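Local coordinates for protein carbamate kinase (Aeropyrum pernix, PDB 2E9Y) that probably catalyses the reversible transfer of phosphate between ATP and carbamate, making or using carbamoyl phosphate, as a carbamate kinase of the amino acid kinase family, at residues P74-P77 against L78-T82; P135-G138 against R139-E143. All coordinates share one frame; numbering follows the deposited sequence.

Interaction 1: P74-P77 against L78-T82; sequences PRQP and LYIAT
Pro77 and Tyr79 make the main apolar contact at the start of helix 78-103, with CG of the pyrrolidine ring set over one face of the phenol, toward its rim. Pro77 CG sits 3.7 Å from the centroid of the Tyr79 ring, 23° off its normal, a CH-pi contact; its closest ring atom is Tyr79 CZ, at 3.4 Å. Tyr79 reaches back to the proline because its CG lies between the backbone N and the carbonyl carbon (chi1 56°), a position helices seldom allow but open in their first turn. Replacing Tyr79 by alanine is likely to leave Pro77 CG without the aromatic face beneath it and a gap beside Val25 of the second subunit, which packs on both residues. Ile80 closes in from another direction, its CG1 at 3.7 Å from Pro77 CG, while its other branch, CG2, stands 4.0 Å from Gln76 CB.

Two backbone N-H groups of the first turn converge on Pro77 O. Ala81 N donates to it at 3.1 Å in the carbonyl plane, whereas Ile80 N, at 3.0 Å, comes in 50° above that plane in a more bent bond. Proline is tolerated here because its missing N-H is not called on by the helix's own bonds, and its ring restricts the backbone leading into the helix. The Gln76 amide turns instead to the subunit interface, where NE2 is hydrogen-bonded to Val23 O of the second subunit.

Leu78 N, in turn, is hydrogen-bonded to Glu211 OE2; together these features mark a helix N-terminus with proline at the N-cap, set against the dimer partner.

Interaction 2: P135-G138 against R139-E143; sequences PIYG and REEAE
Tyr137 meets the first turn of the following helix through two parts of its side chain. Its CB rests 4.2 Å from Ala142 CB, a light apolar touch, the small methyl letting the helix come close to the strand. The ring meets Glu141 at its edge: Tyr137 CD2 is 3.9 Å from Glu141 OE1, and the carboxylate plane stands 82° from that of the ring. Here the slightly positive hydrogens of the ring edge would probably suit the acid's negative charge. Tyr137 CG lies anti to the carbonyl carbon, beside the backbone N (chi1 -68°), which brings the CD2 edge to the helix.

Glu141 CG is anti to the backbone N (chi1 174°) and the chain stays extended beyond CG, which carries the carboxylate to the edge of the tyrosine ring. Arg139 is stretched out in the same manner, but it points away from the strand and runs to Glu143, one helical turn on. There Arg139 NE forms a salt bridge with Glu143 OE2, the hydrogen bond being weak at 3.4 Å although nearly straight; long, flexible charged chains fit this exposed surface.

Gly138, the N-cap residue, contributes backbone alone: its O accepts from Ala142 N at 2.9 Å, opening the helix's series of bonds. A CB would fit here, so crowding does not require glycine.

Tyr137 pairs by its backbone with Phe161 of strand 161-165 and sets its ring edge-to-face with Phe153 of strand 152-155, while its OH makes a weak hydrogen bond to Glu67 on helix 56-67. Helix 139-149 thus starts off the edge of the small antiparallel sheet.

Along the chain, interaction 1 comes first and is complete before interaction 2 begins, so the two stand in series, neither nested nor crossing. Each closes a tight local turn rather than a long loop: residues 74-77 end the connection from helix 56-67 and lead into helix 78-103, and residues 135-138 carry a short strand into helix 139-149. The centres are about 18 Å apart, and the nearest atoms, about 5 Å apart, do not touch. Helix 56-67 serves both, its Glu67 forming a salt bridge to Arg75 and a weak hydrogen bond to Tyr137. Interaction 1 ties its helix to the second subunit, whereas interaction 2 joins the small antiparallel sheet to its helix.

Interaction 1: P74-P77 against L78-T82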
loop_
_atom_site.group_PDB
_atom_site.type_symbol
_atom_site.label_atom_id
_atom_site.label_comp_id
_atom_site.label_asym_id
_atom_site.label_seq_id
_atom_site.Cartn_x
_atom_site.Cartn_y
_atom_site.Cartn_z
ATOM N N PRO A 74 18.877 5.027 6.445
ATOM C CA PRO A 74 17.977 6.088 5.992
ATOM C C PRO A 74 16.581 5.954 6.597
ATOM O O PRO A 74 16.129 4.846 6.886
ATOM C CB PRO A 74 17.960 5.895 4.481
ATOM C CG PRO A 74 18.045 4.396 4.355
ATOM C CD PRO A 74 19.129 4.049 5.369
ATOM N N ARG A 75 15.919 7.085 6.818
ATOM C CA ARG A 75 14.553 7.078 7.336
ATOM C C ARG A 75 13.672 7.407 6.140
ATOM O O ARG A 75 13.980 8.316 5.371
ATOM C CB ARG A 75 14.336 8.158 8.402
ATOM C CG ARG A 75 14.902 7.855 9.779
ATOM C CD ARG A 75 16.398 8.137 9.898
ATOM N NE ARG A 75 16.804 8.009 11.295
ATOM C CZ ARG A 75 17.618 7.072 11.770
ATOM N NH1 ARG A 75 18.150 6.160 10.962
ATOM N NH2 ARG A 75 17.861 7.018 13.073
ATOM N N GLN A 76 12.578 6.677 5.974
ATOM C CA GLN A 76 11.689 6.962 4.855
ATOM C C GLN A 76 10.934 8.248 5.160
ATOM O O GLN A 76 10.638 8.542 6.321
ATOM C CB GLN A 76 10.702 5.808 4.654
ATOM C CG GLN A 76 11.374 4.481 4.323
ATOM C CD GLN A 76 12.268 4.583 3.102
ATOM O OE1 GLN A 76 11.901 5.205 2.102
ATOM N NE2 GLN A 76 13.445 3.967 3.171
ATOM N N PRO A 77 10.625 9.047 4.124
ATOM C CA PRO A 77 9.894 10.298 4.352
ATOM C C PRO A 77 8.451 10.006 4.733
ATOM O O PRO A 77 7.924 8.921 4.450
ATOM C CB PRO A 77 10.012 11.023 3.011
ATOM C CG PRO A 77 10.050 9.897 2.034
ATOM C CD PRO A 77 10.984 8.901 2.703
ATOM N N LEU A 78 7.816 10.984 5.368
ATOM C CA LEU A 78 6.443 10.851 5.830
ATOM C C LEU A 78 5.441 10.421 4.763
ATOM O O LEU A 78 4.518 9.665 5.055
ATOM C CB LEU A 78 5.987 12.170 6.471
ATOM C CG LEU A 78 4.589 12.242 7.091
ATOM C CD1 LEU A 78 4.430 11.163 8.144
ATOM C CD2 LEU A 78 4.384 13.618 7.711
ATOM N N TYR A 79 5.602 10.888 3.529
ATOM C CA TYR A 79 4.635 10.501 2.506
ATOM C C TYR A 79 4.726 9.020 2.170
ATOM O O TYR A 79 3.728 8.418 1.777
ATOM C CB TYR A 79 4.782 11.364 1.248
ATOM C CG TYR A 79 6.148 11.369 0.617
ATOM C CD1 TYR A 79 6.535 10.364 -0.262
ATOM C CD2 TYR A 79 7.043 12.412 0.870
ATOM C CE1 TYR A 79 7.784 10.397 -0.885
ATOM C CE2 TYR A 79 8.288 12.454 0.256
ATOM C CZ TYR A 79 8.649 11.445 -0.621
ATOM O OH TYR A 79 9.877 11.494 -1.241
ATOM N N ILE A 80 5.911 8.433 2.332
ATOM C CA ILE A 80 6.074 7.002 2.091
ATOM C C ILE A 80 5.440 6.268 3.280
ATOM O O ILE A 80 4.796 5.229 3.115
ATOM C CB ILE A 80 7.571 6.611 1.966
ATOM C CG1 ILE A 80 8.120 7.092 0.618
ATOM C CG2 ILE A 80 7.741 5.099 2.086
ATOM C CD1 ILE A 80 7.364 6.574 -0.575
ATOM N N ALA A 81 5.624 6.809 4.480
ATOM C CA ALA A 81 5.031 6.208 5.670
ATOM C C ALA A 81 3.511 6.219 5.507
ATOM O O ALA A 81 2.835 5.228 5.788
ATOM C CB ALA A 81 5.437 6.986 6.919
ATOM N N THR A 82 2.973 7.338 5.033
ATOM C CA THR A 82 1.533 7.433 4.828
ATOM C C THR A 82 1.063 6.387 3.813
ATOM O O THR A 82 0.052 5.720 4.033
ATOM C CB THR A 82 1.125 8.841 4.340
ATOM O OG1 THR A 82 1.344 9.785 5.394
ATOM C CG2 THR A 82 -0.347 8.868 3.940
#

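Interaction 2: P135-G138 against R139-E143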
loop_
_atom_site.group_PDB
_atom_site.type_symbol
_atom_site.label_atom_id
_atom_site.label_comp_id
_atom_site.label_asym_id
_atom_site.label_seq_id
_atom_site.Cartn_x
_atom_site.Cartn_y
_atom_site.Cartn_z
ATOM N N PRO A 135 8.420 10.099 17.321
ATOM C CA PRO A 135 8.946 10.007 18.680
ATOM C C PRO A 135 9.419 11.327 19.257
ATOM O O PRO A 135 9.356 12.371 18.608
ATOM C CB PRO A 135 10.097 9.031 18.521
ATOM C CG PRO A 135 10.673 9.467 17.208
ATOM C CD PRO A 135 9.439 9.668 16.343
ATOM N N ILE A 136 9.898 11.258 20.490
ATOM C CA ILE A 136 10.424 12.424 21.172
ATOM C C ILE A 136 11.884 12.548 20.758
ATOM O O ILE A 136 12.631 11.565 20.776
ATOM C CB ILE A 136 10.320 12.253 22.697
ATOM C CG1 ILE A 136 8.844 12.271 23.101
ATOM C CG2 ILE A 136 11.112 13.347 23.405
ATOM C CD1 ILE A 136 8.587 11.863 24.528
ATOM N N TYR A 137 12.279 13.752 20.361
ATOM C CA TYR A 137 13.648 14.016 19.935
ATOM C C TYR A 137 14.387 14.807 20.997
ATOM O O TYR A 137 13.789 15.628 21.696
ATOM C CB TYR A 137 13.660 14.828 18.642
ATOM C CG TYR A 137 13.151 14.085 17.438
ATOM C CD1 TYR A 137 11.801 14.119 17.098
ATOM C CD2 TYR A 137 14.023 13.359 16.623
ATOM C CE1 TYR A 137 11.324 13.450 15.970
ATOM C CE2 TYR A 137 13.557 12.690 15.490
ATOM C CZ TYR A 137 12.208 12.741 15.169
ATOM O OH TYR A 137 11.738 12.095 14.042
ATOM N N GLY A 138 15.688 14.553 21.105
ATOM C CA GLY A 138 16.511 15.265 22.064
ATOM C C GLY A 138 16.895 16.606 21.471
ATOM O O GLY A 138 16.835 16.791 20.256
ATOM N N ARG A 139 17.294 17.544 22.323
ATOM C CA ARG A 139 17.668 18.873 21.863
ATOM C C ARG A 139 18.736 18.880 20.772
ATOM O O ARG A 139 18.562 19.505 19.724
ATOM C CB ARG A 139 18.143 19.714 23.047
ATOM C CG ARG A 139 18.583 21.112 22.669
ATOM C CD ARG A 139 19.092 21.865 23.884
ATOM N NE ARG A 139 19.663 23.156 23.522
ATOM C CZ ARG A 139 20.117 24.043 24.399
ATOM N NH1 ARG A 139 20.067 23.782 25.700
ATOM N NH2 ARG A 139 20.620 25.195 23.975
ATOM N N GLU A 140 19.844 18.190 21.019
ATOM C CA GLU A 140 20.935 18.147 20.054
ATOM C C GLU A 140 20.517 17.564 18.709
ATOM O O GLU A 140 20.833 18.122 17.658
ATOM C CB GLU A 140 22.112 17.350 20.623
ATOM C CG GLU A 140 22.702 17.965 21.884
ATOM C CD GLU A 140 23.004 19.447 21.723
ATOM O OE1 GLU A 140 23.752 19.809 20.789
ATOM O OE2 GLU A 140 22.492 20.252 22.533
ATOM N N GLU A 141 19.805 16.442 18.741
ATOM C CA GLU A 141 19.360 15.805 17.509
ATOM C C GLU A 141 18.351 16.680 16.763
ATOM O O GLU A 141 18.405 16.796 15.539
ATOM C CB GLU A 141 18.750 14.435 17.816
ATOM C CG GLU A 141 18.134 13.744 16.613
ATOM C CD GLU A 141 17.812 12.282 16.874
ATOM O OE1 GLU A 141 17.380 11.954 18.001
ATOM O OE2 GLU A 141 17.977 11.461 15.946
ATOM N N ALA A 142 17.434 17.295 17.504
ATOM C CA ALA A 142 16.423 18.149 16.893
ATOM C C ALA A 142 17.050 19.380 16.239
ATOM O O ALA A 142 16.691 19.748 15.121
ATOM C CB ALA A 142 15.393 18.576 17.940
ATOM N N GLU A 143 17.993 20.016 16.926
ATOM C CA GLU A 143 18.632 21.203 16.363
ATOM C C GLU A 143 19.400 20.840 15.096
ATOM O O GLU A 143 19.487 21.639 14.163
ATOM C CB GLU A 143 19.568 21.843 17.392
ATOM C CG GLU A 143 18.860 22.228 18.681
ATOM C CD GLU A 143 19.724 23.057 19.606
ATOM O OE1 GLU A 143 20.935 22.765 19.717
ATOM O OE2 GLU A 143 19.186 23.993 20.234
#